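Local coordinates for ML032222a iGluR (Mnemiopsis leidyi, PDB 4YKJ), which probably acts as a ligand-gated ion channel of the ionotropic glutamate receptor family, its clamshell ligand-binding domain here holding a small amino acid, alanine or glycine, at residues R61-L66 with N74-D79; L92-A97 with S211-F216; S143-T148 with I186-V191. All blocks are in the same frame, centred on the assembly; numbering follows the deposited sequence.

Contact 1 (R61-L66 with N74-D79); sequences RKFGAL and NGMIRD. With ALA (alanine), chain E.
The ring of F63 is held between two methyl groups. CE of M76 lies over one face, 3.8 Å from the F63 centroid and displaced toward its rim, a CH-pi contact; CB of the bound alanine stands over the centre of the opposite face, so the ring walls the ligand pocket. F63 and M76 run side by side in the same direction. With M76 bent at its last torsion (chi3 -75°), CE rather than SD approaches the ring; SD remains above the face 5.5 Å from the F63 centroid, a distant Met-aromatic contact. N74 crosses K62 at about a right angle in the modelled K62 conformer, and its ND2 donates to S143 OG. N74 OD1 accepts A65 N at 2.9 Å (N-H...O 161°), the donor tilted off the amide plane. In the first turn of helix 75-81, M76 N bonds to K62 O at 3.0 Å and weakly to F63 O. A CB on G75 would hit the K62-G64 backbone, and one on G64 N74 O and I77 CG1. The helix then rests through M76 and I77 on I88 of strand 87-89, while F63 and I77 pack on R98 of helix 96-101.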
ATOM      1  N   ARG B  61       2.134  27.125   1.483  1.00  9.60           N
ATOM      2  CA  ARG B  61       1.621  26.287   0.387  1.00 12.34           C
ATOM      3  C   ARG B  61       2.505  25.069   0.030  1.00 12.38           C
ATOM      4  O   ARG B  61       2.529  24.590  -1.119  1.00 11.43           O
ATOM      5  CB  ARG B  61       1.243  27.153  -0.837  1.00 21.58           C
ATOM      6  CG  ARG B  61       0.007  28.136  -0.610  1.00 14.90           C
ATOM      7  CD  ARG B  61      -1.245  27.384  -0.103  1.00 29.08           C
ATOM      8  NE  ARG B  61      -2.481  28.140  -0.311  1.00 28.83           N
ATOM      9  CZ  ARG B  61      -3.010  28.998   0.565  1.00 22.58           C
ATOM     10  NH1 ARG B  61      -2.435  29.221   1.740  1.00 18.61           N
ATOM     11  NH2 ARG B  61      -4.133  29.645   0.267  1.00 33.81           N
ATOM     12  N   LYS B  62       3.173  24.551   1.052  0.52  8.41           N
ATOM     13  CA  LYS B  62       4.061  23.397   0.918  0.52  6.44           C
ATOM     14  C   LYS B  62       3.461  22.124   1.499  0.52  6.01           C
ATOM     15  O   LYS B  62       2.672  22.160   2.446  0.52  5.10           O
ATOM     16  CB  LYS B  62       5.404  23.683   1.594  0.52  8.10           C
ATOM     17  CG  LYS B  62       6.260  24.684   0.843  0.52  9.09           C
ATOM     18  CD  LYS B  62       7.453  25.145   1.648  0.52 12.46           C
ATOM     19  CE  LYS B  62       8.341  26.071   0.828  0.52 21.83           C
ATOM     20  NZ  LYS B  62       9.496  26.571   1.613  0.52 30.50           N
ATOM     21  N   PHE B  63       3.858  20.985   0.937  1.00  7.60           N
ATOM     22  CA  PHE B  63       3.424  19.727   1.495  1.00  6.64           C
ATOM     23  C   PHE B  63       4.142  19.478   2.798  1.00  6.73           C
ATOM     24  O   PHE B  63       3.507  19.255   3.847  1.00  6.94           O
ATOM     25  CB  PHE B  63       3.610  18.598   0.483  1.00  7.04           C
ATOM     26  CG  PHE B  63       2.465  18.485  -0.461  1.00  7.01           C
ATOM     27  CD1 PHE B  63       2.322  19.373  -1.509  1.00  7.45           C
ATOM     28  CD2 PHE B  63       1.496  17.510  -0.259  1.00  9.00           C
ATOM     29  CE1 PHE B  63       1.186  19.300  -2.357  1.00  9.14           C
ATOM     30  CE2 PHE B  63       0.393  17.430  -1.108  1.00  9.79           C
ATOM     31  CZ  PHE B  63       0.246  18.326  -2.136  1.00 10.38           C
ATOM     32  N   GLY B  64       5.472  19.486   2.775  1.00  6.87           N
ATOM     33  CA  GLY B  64       6.238  19.457   4.002  1.00  8.31           C
ATOM     34  C   GLY B  64       7.486  18.629   3.919  1.00  6.76           C
ATOM     35  O   GLY B  64       7.465  17.461   3.524  1.00  6.92           O
ATOM     36  N   ALA B  65       8.577  19.234   4.366  1.00  6.05           N
ATOM     37  CA  ALA B  65       9.869  18.589   4.469  1.00  6.73           C
ATOM     38  C   ALA B  65      10.619  19.111   5.676  1.00  7.21           C
ATOM     39  O   ALA B  65      10.280  20.161   6.230  1.00  7.39           O
ATOM     40  CB  ALA B  65      10.681  18.820   3.196  1.00  8.31           C
ATOM     41  N   LEU B  66      11.627  18.345   6.073  1.00  7.91           N
ATOM     42  CA  LEU B  66      12.459  18.644   7.231  1.00  8.63           C
ATOM     43  C   LEU B  66      13.691  19.383   6.775  1.00 11.61           C
ATOM     44  O   LEU B  66      14.465  18.860   5.960  1.00 13.59           O
ATOM     45  CB  LEU B  66      12.875  17.360   7.951  1.00 11.97           C
ATOM     46  CG  LEU B  66      13.709  17.506   9.224  1.00 13.88           C
ATOM     47  CD1 LEU B  66      13.076  18.447  10.230  1.00 12.23           C
ATOM     48  CD2 LEU B  66      13.878  16.117   9.816  1.00 21.74           C
ATOM     49  N   ASN B  74       8.046  22.220   7.645  1.00  6.26           N
ATOM     50  CA  ASN B  74       7.205  23.226   7.012  1.00  5.82           C
ATOM     51  C   ASN B  74       5.938  22.583   6.431  1.00  5.40           C
ATOM     52  O   ASN B  74       5.654  21.411   6.650  1.00  5.45           O
ATOM     53  CB  ASN B  74       7.987  24.046   5.967  1.00  6.04           C
ATOM     54  CG  ASN B  74       8.497  23.229   4.829  1.00  6.75           C
ATOM     55  OD1 ASN B  74       8.095  22.100   4.627  1.00  6.44           O
ATOM     56  ND2 ASN B  74       9.406  23.804   4.060  1.00  8.91           N
ATOM     57  N   GLY B  75       5.163  23.378   5.715  1.00  5.50           N
ATOM     58  CA  GLY B  75       3.980  22.874   5.031  1.00  5.37           C
ATOM     59  C   GLY B  75       2.907  22.313   5.915  1.00  6.01           C
ATOM     60  O   GLY B  75       2.727  22.703   7.052  1.00  6.29           O
ATOM     61  N   MET B  76       2.150  21.402   5.331  1.00  5.00           N
ATOM     62  CA  MET B  76       1.068  20.761   6.065  1.00  5.30           C
ATOM     63  C   MET B  76       1.606  19.936   7.214  1.00  4.77           C
ATOM     64  O   MET B  76       0.929  19.787   8.234  1.00  5.54           O
ATOM     65  CB  MET B  76       0.208  19.909   5.137  1.00  5.65           C
ATOM     66  CG  MET B  76      -0.626  20.757   4.203  1.00  7.74           C
ATOM     67  SD  MET B  76      -1.648  19.827   3.028  1.00  8.11           S
ATOM     68  CE  MET B  76      -0.386  19.309   1.897  1.00  9.30           C
ATOM     69  N   ILE B  77       2.800  19.363   7.079  1.00  5.32           N
ATOM     70  CA  ILE B  77       3.370  18.574   8.162  1.00  5.39           C
ATOM     71  C   ILE B  77       3.567  19.473   9.385  1.00  5.58           C
ATOM     72  O   ILE B  77       3.192  19.110  10.509  1.00  6.30           O
ATOM     73  CB  ILE B  77       4.711  17.931   7.761  1.00  5.50           C
ATOM     74  CG1 ILE B  77       4.563  16.994   6.542  1.00  7.11           C
ATOM     75  CG2 ILE B  77       5.331  17.218   8.932  1.00  6.99           C
ATOM     76  CD1 ILE B  77       3.831  15.695   6.787  1.00  7.84           C
ATOM     77  N   ARG B  78       4.132  20.656   9.189  1.00  5.38           N
ATOM     78  CA  ARG B  78       4.341  21.580  10.298  1.00  5.73           C
ATOM     79  C   ARG B  78       3.027  21.992  10.949  1.00  6.17           C
ATOM     80  O   ARG B  78       2.932  22.074  12.181  1.00  6.62           O
ATOM     81  CB  ARG B  78       5.093  22.808   9.795  1.00  7.19           C
ATOM     82  CG  ARG B  78       5.391  23.866  10.864  1.00  7.81           C
ATOM     83  CD  ARG B  78       6.213  23.365  12.024  1.00  9.67           C
ATOM     84  NE  ARG B  78       6.527  24.458  12.941  1.00  8.46           N
ATOM     85  CZ  ARG B  78       7.537  25.306  12.798  1.00  9.92           C
ATOM     86  NH1 ARG B  78       8.402  25.161  11.817  1.00 10.68           N
ATOM     87  NH2 ARG B  78       7.697  26.274  13.677  1.00 15.08           N
ATOM     88  N   ASP B  79       2.006  22.261  10.142  1.00  6.60           N
ATOM     89  CA  ASP B  79       0.711  22.667  10.714  1.00  6.47           C
ATOM     90  C   ASP B  79       0.146  21.544  11.597  1.00  6.29           C
ATOM     91  O   ASP B  79      -0.452  21.804  12.636  1.00  7.62           O
ATOM     92  CB  ASP B  79      -0.301  22.994   9.608  1.00  7.16           C
ATOM     93  CG  ASP B  79      -0.147  24.386   9.027  1.00 11.21           C
ATOM     94  OD1 ASP B  79       0.735  25.155   9.464  1.00 11.95           O
ATOM     95  OD2 ASP B  79      -0.953  24.710   8.115  1.00 13.34           O
TER
HETATM   96  N   ALA E 301       2.410  13.367  -2.706  0.71  8.25           N
HETATM   97  CA  ALA E 301       3.269  14.583  -2.632  0.71  6.44           C
HETATM   98  C   ALA E 301       3.722  14.851  -1.203  0.71  4.31           C
HETATM   99  O   ALA E 301       4.586  15.713  -0.966  0.71  5.06           O
HETATM  100  CB  ALA E 301       2.533  15.772  -3.177  0.71  6.74           C
HETATM  101  OXT ALA E 301       3.275  14.177  -0.263  0.71  7.93           O

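Contact 2 (L92-A97 with S211-F216); sequences LSTNSA and SFEYAF. With ALA (alanine), chain E.
F212 meets S93 through its ring, CE2 lying 3.4 Å from S93 OG, and its CB touches T94 OG1. The ring reaches S93 because CG sits between the backbone N and carbonyl carbon (chi1 54°). At E213 both backbone polar groups are taken by T94: E213 N donates to T94 OG1 at 3.0 Å (N-H...O 162°), and E213 O accepts T94 N at 3.0 Å, nearly along the C=O axis. The side chain of E213 bends at chi2 and leads its carboxylate away to the second subunit, close to E213 of that subunit and in a long, weak ion pair with R236 of the same neighbour. Y214 forms the non-hydrogen-bonded antiparallel pair with S93, and S93 OG lies in plane at the edge of its ring, 3.4 Å from CE1. The polar ends of both residues turn to E188, Y214 OH and S93 OG each bonding one of its carboxylate oxygens. S93 N meanwhile donates an almost straight bond to OXT of the bound alanine, 3.0 Å and 174°, consistent with the agonist-binding role of this site in glutamate receptors. A215 closes the pairing as the hydrogen-bonded partner of L92: A215 N donates to L92 O at 2.9 Å, whereas the return bond from L92 N to A215 O is weak at 3.3 Å. Strand 202-218 thus carries short strand 91-93 along one edge and, through backbone bonds of F212 and Y214, strand 109-118 along another, while H145 of helix 145-152 packs on F212 and S93.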
ATOM      1  N   LEU B  92      -0.878  12.338   0.435  1.00  6.41           N
ATOM      2  CA  LEU B  92       0.330  12.540   1.234  1.00  6.03           C
ATOM      3  C   LEU B  92       1.191  11.293   1.113  1.00  5.42           C
ATOM      4  O   LEU B  92       0.820  10.189   1.525  1.00  6.41           O
ATOM      5  CB  LEU B  92       0.004  12.819   2.705  1.00  5.95           C
ATOM      6  CG  LEU B  92       1.210  13.315   3.516  1.00  5.30           C
ATOM      7  CD1 LEU B  92       1.648  14.702   3.088  1.00  6.00           C
ATOM      8  CD2 LEU B  92       0.902  13.283   5.002  1.00  7.00           C
ATOM      9  N   SER B  93       2.359  11.445   0.499  1.00  4.84           N
ATOM     10  CA  SER B  93       3.243  10.309   0.286  1.00  4.98           C
ATOM     11  C   SER B  93       3.928   9.859   1.558  1.00  5.23           C
ATOM     12  O   SER B  93       4.321  10.676   2.385  1.00  5.73           O
ATOM     13  CB  SER B  93       4.335  10.678  -0.703  1.00  5.49           C
ATOM     14  OG  SER B  93       3.744  11.074  -1.924  1.00  7.35           O
ATOM     15  N   THR B  94       4.097   8.555   1.662  1.00  5.92           N
ATOM     16  CA  THR B  94       4.843   7.919   2.748  1.00  6.25           C
ATOM     17  C   THR B  94       6.349   8.024   2.523  1.00  7.96           C
ATOM     18  O   THR B  94       6.868   7.595   1.487  1.00  8.06           O
ATOM     19  CB  THR B  94       4.428   6.440   2.918  1.00  7.24           C
ATOM     20  OG1 THR B  94       4.579   5.754   1.659  1.00  8.23           O
ATOM     21  CG2 THR B  94       2.985   6.337   3.410  1.00  9.22           C
ATOM     22  N   ASN B  95       7.050   8.616   3.489  1.00  7.46           N
ATOM     23  CA  ASN B  95       8.501   8.599   3.494  1.00  6.65           C
ATOM     24  C   ASN B  95       9.015   8.557   4.911  1.00  6.72           C
ATOM     25  O   ASN B  95       8.306   8.905   5.863  1.00  6.64           O
ATOM     26  CB  ASN B  95       9.131   9.701   2.610  1.00  7.27           C
ATOM     27  CG  ASN B  95       8.950  11.122   3.136  1.00  8.18           C
ATOM     28  OD1 ASN B  95       9.255  11.432   4.291  1.00  8.65           O
ATOM     29  ND2 ASN B  95       8.520  12.008   2.257  1.00  6.76           N
ATOM     30  N   SER B  96      10.257   8.093   5.057  0.59  6.13           N
ATOM     31  CA  SER B  96      10.839   7.889   6.364  0.59  6.90           C
ATOM     32  C   SER B  96      11.024   9.192   7.136  0.59  6.54           C
ATOM     33  O   SER B  96      10.836   9.223   8.343  0.59  8.26           O
ATOM     34  CB  SER B  96      12.172   7.148   6.240  0.59  8.22           C
ATOM     35  OG  SER B  96      11.960   5.797   5.871  0.59 11.76           O
ATOM     36  N   ALA B  97      11.369  10.276   6.451  1.00  8.01           N
ATOM     37  CA  ALA B  97      11.543  11.539   7.162  1.00  9.20           C
ATOM     38  C   ALA B  97      10.246  11.934   7.869  1.00  6.93           C
ATOM     39  O   ALA B  97      10.204  12.239   9.058  1.00  8.44           O
ATOM     40  CB  ALA B  97      12.004  12.640   6.216  1.00 10.03           C
ATOM     41  N   SER B 211       8.859   2.694  -4.621  1.00 14.36           N
ATOM     42  CA  SER B 211       7.468   2.372  -4.336  1.00 18.46           C
ATOM     43  C   SER B 211       7.083   3.035  -3.037  1.00 14.85           C
ATOM     44  O   SER B 211       7.807   2.914  -2.052  1.00 15.50           O
ATOM     45  CB  SER B 211       7.320   0.851  -4.215  1.00 26.84           C
ATOM     46  OG  SER B 211       6.009   0.481  -3.846  1.00 37.55           O
ATOM     47  N   PHE B 212       5.954   3.757  -3.026  1.00 10.29           N
ATOM     48  CA  PHE B 212       5.428   4.316  -1.804  1.00  9.43           C
ATOM     49  C   PHE B 212       3.903   4.397  -1.924  1.00  9.13           C
ATOM     50  O   PHE B 212       3.324   3.897  -2.881  1.00  9.68           O
ATOM     51  CB  PHE B 212       6.085   5.682  -1.509  1.00  8.91           C
ATOM     52  CG  PHE B 212       5.986   6.661  -2.649  1.00  8.47           C
ATOM     53  CD1 PHE B 212       6.965   6.686  -3.631  1.00  8.93           C
ATOM     54  CD2 PHE B 212       4.911   7.527  -2.753  1.00  9.40           C
ATOM     55  CE1 PHE B 212       6.888   7.570  -4.674  1.00  9.11           C
ATOM     56  CE2 PHE B 212       4.822   8.410  -3.821  1.00  8.62           C
ATOM     57  CZ  PHE B 212       5.816   8.405  -4.796  1.00  8.63           C
ATOM     58  N   GLU B 213       3.264   4.979  -0.926  1.00  8.71           N
ATOM     59  CA  GLU B 213       1.805   5.053  -0.884  1.00  8.48           C
ATOM     60  C   GLU B 213       1.371   6.471  -0.662  1.00  8.10           C
ATOM     61  O   GLU B 213       2.123   7.298  -0.154  1.00  7.57           O
ATOM     62  CB  GLU B 213       1.274   4.248   0.303  1.00  9.85           C
ATOM     63  CG  GLU B 213       1.817   2.831   0.481  1.00 20.28           C
ATOM     64  CD  GLU B 213       1.093   1.825  -0.359  1.00 34.81           C
ATOM     65  OE1 GLU B 213       0.232   2.245  -1.153  1.00 41.12           O
ATOM     66  OE2 GLU B 213       1.377   0.613  -0.219  1.00 46.11           O
ATOM     67  N   TYR B 214       0.144   6.756  -1.068  1.00  7.63           N
ATOM     68  CA  TYR B 214      -0.581   7.925  -0.591  1.00  7.13           C
ATOM     69  C   TYR B 214      -1.467   7.522   0.577  1.00  7.14           C
ATOM     70  O   TYR B 214      -2.190   6.528   0.494  1.00  7.48           O
ATOM     71  CB  TYR B 214      -1.475   8.487  -1.684  1.00  7.49           C
ATOM     72  CG  TYR B 214      -0.777   9.107  -2.867  1.00  7.00           C
ATOM     73  CD1 TYR B 214       0.496   9.655  -2.758  1.00  7.53           C
ATOM     74  CD2 TYR B 214      -1.411   9.177  -4.090  1.00  7.18           C
ATOM     75  CE1 TYR B 214       1.104  10.240  -3.861  1.00  6.84           C
ATOM     76  CE2 TYR B 214      -0.823   9.764  -5.180  1.00  7.54           C
ATOM     77  CZ  TYR B 214       0.425  10.281  -5.073  1.00  6.99           C
ATOM     78  OH  TYR B 214       0.971  10.867  -6.199  1.00  7.54           O
ATOM     79  N   ALA B 215      -1.429   8.305   1.637  1.00  6.83           N
ATOM     80  CA  ALA B 215      -2.231   8.084   2.818  1.00  6.81           C
ATOM     81  C   ALA B 215      -2.620   9.440   3.397  1.00  6.40           C
ATOM     82  O   ALA B 215      -2.233  10.481   2.849  1.00  7.49           O
ATOM     83  CB  ALA B 215      -1.447   7.276   3.822  1.00  7.44           C
ATOM     84  N   PHE B 216      -3.378   9.441   4.486  1.00  6.35           N
ATOM     85  CA  PHE B 216      -3.614  10.661   5.237  1.00  6.08           C
ATOM     86  C   PHE B 216      -2.562  10.734   6.358  1.00  6.42           C
ATOM     87  O   PHE B 216      -2.059   9.702   6.828  1.00  8.72           O
ATOM     88  CB  PHE B 216      -5.018  10.730   5.817  1.00  6.10           C
ATOM     89  CG  PHE B 216      -6.117  10.892   4.792  1.00  6.48           C
ATOM     90  CD1 PHE B 216      -5.855  11.197   3.461  1.00  6.63           C
ATOM     91  CD2 PHE B 216      -7.430  10.761   5.181  1.00  8.65           C
ATOM     92  CE1 PHE B 216      -6.901  11.347   2.538  1.00  6.34           C
ATOM     93  CE2 PHE B 216      -8.479  10.936   4.267  1.00  9.07           C
ATOM     94  CZ  PHE B 216      -8.207  11.243   2.958  1.00  8.32           C
TER
HETATM   95  N   ALA E 301       2.410  13.367  -2.706  0.71  8.25           N
HETATM   96  CA  ALA E 301       3.269  14.583  -2.632  0.71  6.44           C
HETATM   97  C   ALA E 301       3.722  14.851  -1.203  0.71  4.31           C
HETATM   98  O   ALA E 301       4.586  15.713  -0.966  0.71  5.06           O
HETATM   99  CB  ALA E 301       2.533  15.772  -3.177  0.71  6.74           C
HETATM  100  OXT ALA E 301       3.275  14.177  -0.263  0.71  7.93           O

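Contact 3 (S143-T148 with I186-V191); sequences SRHPET and IDEGPV. With ALA (alanine), chain E.
Between the two segments the shortest hydrogen bond, part of a salt bridge, runs from R144 NE to D187 OD1, 2.7 Å, using the syn lone pair of that oxygen. R144 NH2 reaches D187 OD2 at 2.9 Å (N-H...O 158°), so the guanidinium grips the carboxylate side-on, one nitrogen to each oxygen, with the two planes 31° apart. OD2 also takes a weak bond from E188 N. The R144 chain is extended from CG to NE with CG anti to the backbone N (chi1 -173°), which carries the guanidinium past the ligand: CB of the bound alanine rests over the centre of its face, 3.3 Å from R144 NH1. This is the second-lobe side of the PBP-type clamshell, where the start of helix 145-152 presents H145 N to O of the alanine at 2.9 Å, and OE1 of E188 comes within 2.7 Å of the alanine N. R144 NH1 further forms a salt bridge to E17. With an alanine in place of this arginine, D187 and E17 would probably lose the positive charge that pairs with them, and the ligand methyl the guanidinium on one of its sides. E188 stretches beyond CG and crosses H145 at about a right angle, its OE2 lying 3.1 Å from H145 CD2 near the plane of the imidazole; OE1 bonds to Y214, OE2 to S93. P146 sets its CG 3.6 Å from D187 OD1 and packs on I113 of strand 109-118.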
ATOM      1  N   SER B 143      10.259  21.006  -0.919  1.00  7.57           N
ATOM      2  CA  SER B 143       9.460  20.605   0.249  1.00  7.62           C
ATOM      3  C   SER B 143       8.291  19.704  -0.112  1.00  8.07           C
ATOM      4  O   SER B 143       7.277  19.666   0.583  1.00 10.34           O
ATOM      5  CB  SER B 143       9.018  21.825   1.061  1.00  8.74           C
ATOM      6  OG  SER B 143      10.153  22.499   1.587  1.00  9.40           O
ATOM      7  N   ARG B 144       8.452  18.930  -1.157  1.00  7.22           N
ATOM      8  CA  ARG B 144       7.485  17.948  -1.592  1.00  6.49           C
ATOM      9  C   ARG B 144       8.190  16.582  -1.603  1.00  7.89           C
ATOM     10  O   ARG B 144       9.421  16.496  -1.595  1.00  7.69           O
ATOM     11  CB  ARG B 144       6.983  18.361  -2.980  1.00  7.11           C
ATOM     12  CG  ARG B 144       5.840  17.595  -3.603  1.00  7.72           C
ATOM     13  CD  ARG B 144       5.624  18.123  -4.996  1.00  8.13           C
ATOM     14  NE  ARG B 144       4.750  17.307  -5.828  1.00  8.94           N
ATOM     15  CZ  ARG B 144       3.433  17.434  -5.929  1.00  7.58           C
ATOM     16  NH1 ARG B 144       2.776  18.347  -5.234  1.00  7.93           N
ATOM     17  NH2 ARG B 144       2.775  16.620  -6.718  1.00  7.89           N
ATOM     18  N   HIS B 145       7.433  15.509  -1.636  1.00  6.45           N
ATOM     19  CA  HIS B 145       7.978  14.182  -1.425  1.00  6.53           C
ATOM     20  C   HIS B 145       9.110  13.773  -2.392  1.00  6.45           C
ATOM     21  O   HIS B 145      10.101  13.218  -1.936  1.00  6.48           O
ATOM     22  CB  HIS B 145       6.825  13.168  -1.412  1.00  6.89           C
ATOM     23  CG  HIS B 145       7.249  11.738  -1.527  1.00  7.23           C
ATOM     24  ND1 HIS B 145       7.768  11.013  -0.472  1.00  8.86           N
ATOM     25  CD2 HIS B 145       7.176  10.894  -2.581  1.00  7.30           C
ATOM     26  CE1 HIS B 145       7.965   9.768  -0.871  1.00 10.32           C
ATOM     27  NE2 HIS B 145       7.651   9.683  -2.150  1.00  7.86           N
ATOM     28  N   PRO B 146       8.965  13.975  -3.712  1.00  6.03           N
ATOM     29  CA  PRO B 146      10.045  13.490  -4.595  1.00  6.07           C
ATOM     30  C   PRO B 146      11.388  14.086  -4.203  1.00  7.21           C
ATOM     31  O   PRO B 146      12.389  13.353  -4.151  1.00  6.52           O
ATOM     32  CB  PRO B 146       9.585  13.930  -5.979  1.00  7.12           C
ATOM     33  CG  PRO B 146       8.055  13.923  -5.864  1.00  6.52           C
ATOM     34  CD  PRO B 146       7.794  14.453  -4.472  1.00  6.44           C
ATOM     35  N   GLU B 147      11.441  15.377  -3.887  1.00  5.73           N
ATOM     36  CA  GLU B 147      12.684  15.984  -3.418  1.00  6.62           C
ATOM     37  C   GLU B 147      13.237  15.245  -2.225  1.00  6.68           C
ATOM     38  O   GLU B 147      14.450  14.977  -2.173  1.00  7.11           O
ATOM     39  CB  GLU B 147      12.447  17.453  -3.053  1.00  6.15           C
ATOM     40  CG  GLU B 147      13.682  18.170  -2.579  1.00  6.88           C
ATOM     41  CD  GLU B 147      13.392  19.498  -1.959  1.00  9.51           C
ATOM     42  OE1 GLU B 147      12.640  19.545  -0.971  1.00 10.28           O
ATOM     43  OE2 GLU B 147      13.941  20.516  -2.448  1.00 15.82           O
ATOM     44  N   THR B 148      12.398  14.923  -1.245  1.00  6.42           N
ATOM     45  CA  THR B 148      12.854  14.198  -0.064  1.00  7.39           C
ATOM     46  C   THR B 148      13.383  12.817  -0.427  1.00  7.77           C
ATOM     47  O   THR B 148      14.424  12.427   0.083  1.00  8.68           O
ATOM     48  CB  THR B 148      11.753  14.125   0.999  1.00  8.48           C
ATOM     49  OG1 THR B 148      11.581  15.433   1.564  1.00 11.06           O
ATOM     50  CG2 THR B 148      12.075  13.183   2.149  1.00  8.84           C
ATOM     51  N   ILE B 186      10.664  15.864 -12.380  1.00  7.60           N
ATOM     52  CA  ILE B 186      10.638  14.617 -11.624  1.00  7.64           C
ATOM     53  C   ILE B 186       9.607  14.742 -10.507  1.00  7.38           C
ATOM     54  O   ILE B 186       9.745  15.586  -9.635  1.00  7.52           O
ATOM     55  CB  ILE B 186      12.025  14.313 -11.025  1.00  7.84           C
ATOM     56  CG1 ILE B 186      13.099  14.287 -12.124  1.00  8.75           C
ATOM     57  CG2 ILE B 186      11.995  13.000 -10.244  1.00  9.53           C
ATOM     58  CD1 ILE B 186      14.514  14.237 -11.573  1.00 10.56           C
ATOM     59  N   ASP B 187       8.534  13.963 -10.587  1.00  7.37           N
ATOM     60  CA  ASP B 187       7.436  14.050  -9.611  1.00  7.14           C
ATOM     61  C   ASP B 187       6.802  12.679  -9.427  1.00  7.37           C
ATOM     62  O   ASP B 187       7.520  11.692  -9.332  1.00  7.98           O
ATOM     63  CB  ASP B 187       6.422  15.138  -9.948  1.00  9.46           C
ATOM     64  CG  ASP B 187       5.606  15.557  -8.731  1.00 10.52           C
ATOM     65  OD1 ASP B 187       6.164  16.266  -7.854  1.00  9.73           O
ATOM     66  OD2 ASP B 187       4.425  15.151  -8.645  1.00 10.40           O
ATOM     67  N   GLU B 188       5.481  12.620  -9.293  1.00  8.62           N
ATOM     68  CA  GLU B 188       4.788  11.375  -8.952  1.00  7.40           C
ATOM     69  C   GLU B 188       3.851  10.912 -10.038  1.00  7.72           C
ATOM     70  O   GLU B 188       3.170  11.719 -10.665  1.00  8.92           O
ATOM     71  CB  GLU B 188       3.999  11.541  -7.649  1.00  8.74           C
ATOM     72  CG  GLU B 188       4.901  11.956  -6.507  1.00  9.15           C
ATOM     73  CD  GLU B 188       4.184  12.247  -5.211  1.00  9.06           C
ATOM     74  OE1 GLU B 188       2.959  12.499  -5.221  1.00  8.64           O
ATOM     75  OE2 GLU B 188       4.863  12.248  -4.166  1.00 10.44           O
ATOM     76  N   GLY B 189       3.822   9.601 -10.249  1.00  9.06           N
ATOM     77  CA  GLY B 189       3.026   8.993 -11.295  1.00  8.80           C
ATOM     78  C   GLY B 189       1.580   9.450 -11.411  1.00  8.64           C
ATOM     79  O   GLY B 189       1.153   9.901 -12.468  1.00 10.00           O
ATOM     80  N   PRO B 190       0.803   9.333 -10.336  1.00  8.42           N
ATOM     81  CA  PRO B 190      -0.623   9.642 -10.503  1.00  8.54           C
ATOM     82  C   PRO B 190      -0.887  11.124 -10.779  1.00  8.25           C
ATOM     83  O   PRO B 190      -1.812  11.468 -11.536  1.00  9.52           O
ATOM     84  CB  PRO B 190      -1.226   9.217  -9.157  1.00  8.70           C
ATOM     85  CG  PRO B 190      -0.265   8.153  -8.634  1.00 10.25           C
ATOM     86  CD  PRO B 190       1.078   8.677  -9.049  1.00 10.28           C
ATOM     87  N   VAL B 191      -0.089  11.988 -10.170  1.00  7.76           N
ATOM     88  CA  VAL B 191      -0.229  13.419 -10.367  1.00  7.57           C
ATOM     89  C   VAL B 191       0.064  13.786 -11.824  1.00  8.67           C
ATOM     90  O   VAL B 191      -0.665  14.541 -12.473  1.00  8.30           O
ATOM     91  CB  VAL B 191       0.709  14.154  -9.419  1.00  7.59           C
ATOM     92  CG1 VAL B 191       0.714  15.644  -9.684  1.00 10.21           C
ATOM     93  CG2 VAL B 191       0.301  13.883  -7.992  1.00  9.24           C
TER
HETATM   94  N   ALA E 301       2.410  13.367  -2.706  0.71  8.25           N
HETATM   95  CA  ALA E 301       3.269  14.583  -2.632  0.71  6.44           C
HETATM   96  C   ALA E 301       3.722  14.851  -1.203  0.71  4.31           C
HETATM   97  O   ALA E 301       4.586  15.713  -0.966  0.71  5.06           O
HETATM   98  CB  ALA E 301       2.533  15.772  -3.177  0.71  6.74           C
HETATM   99  OXT ALA E 301       3.275  14.177  -0.263  0.71  7.93           O

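All three contacts are largely buried and all touch the bound alanine, yet each offers it different chemistry. Contact 1 gives an aromatic face from a loop folded onto a helix start; contact 2 gives a backbone N-H from an antiparallel strand pair; contact 3 gives charged side chains and a helix N-terminus. Contacts 2 and 3 both reach the same mixed sheet and lie closer together, with centres about 10 Å apart, than either does to contact 1, at about 14 Å. Contact 1 meets contact 3 through a probable backbone bond from G64 N to S143 O, 2.8 Å. Of the three, contact 2 alone reaches the second subunit.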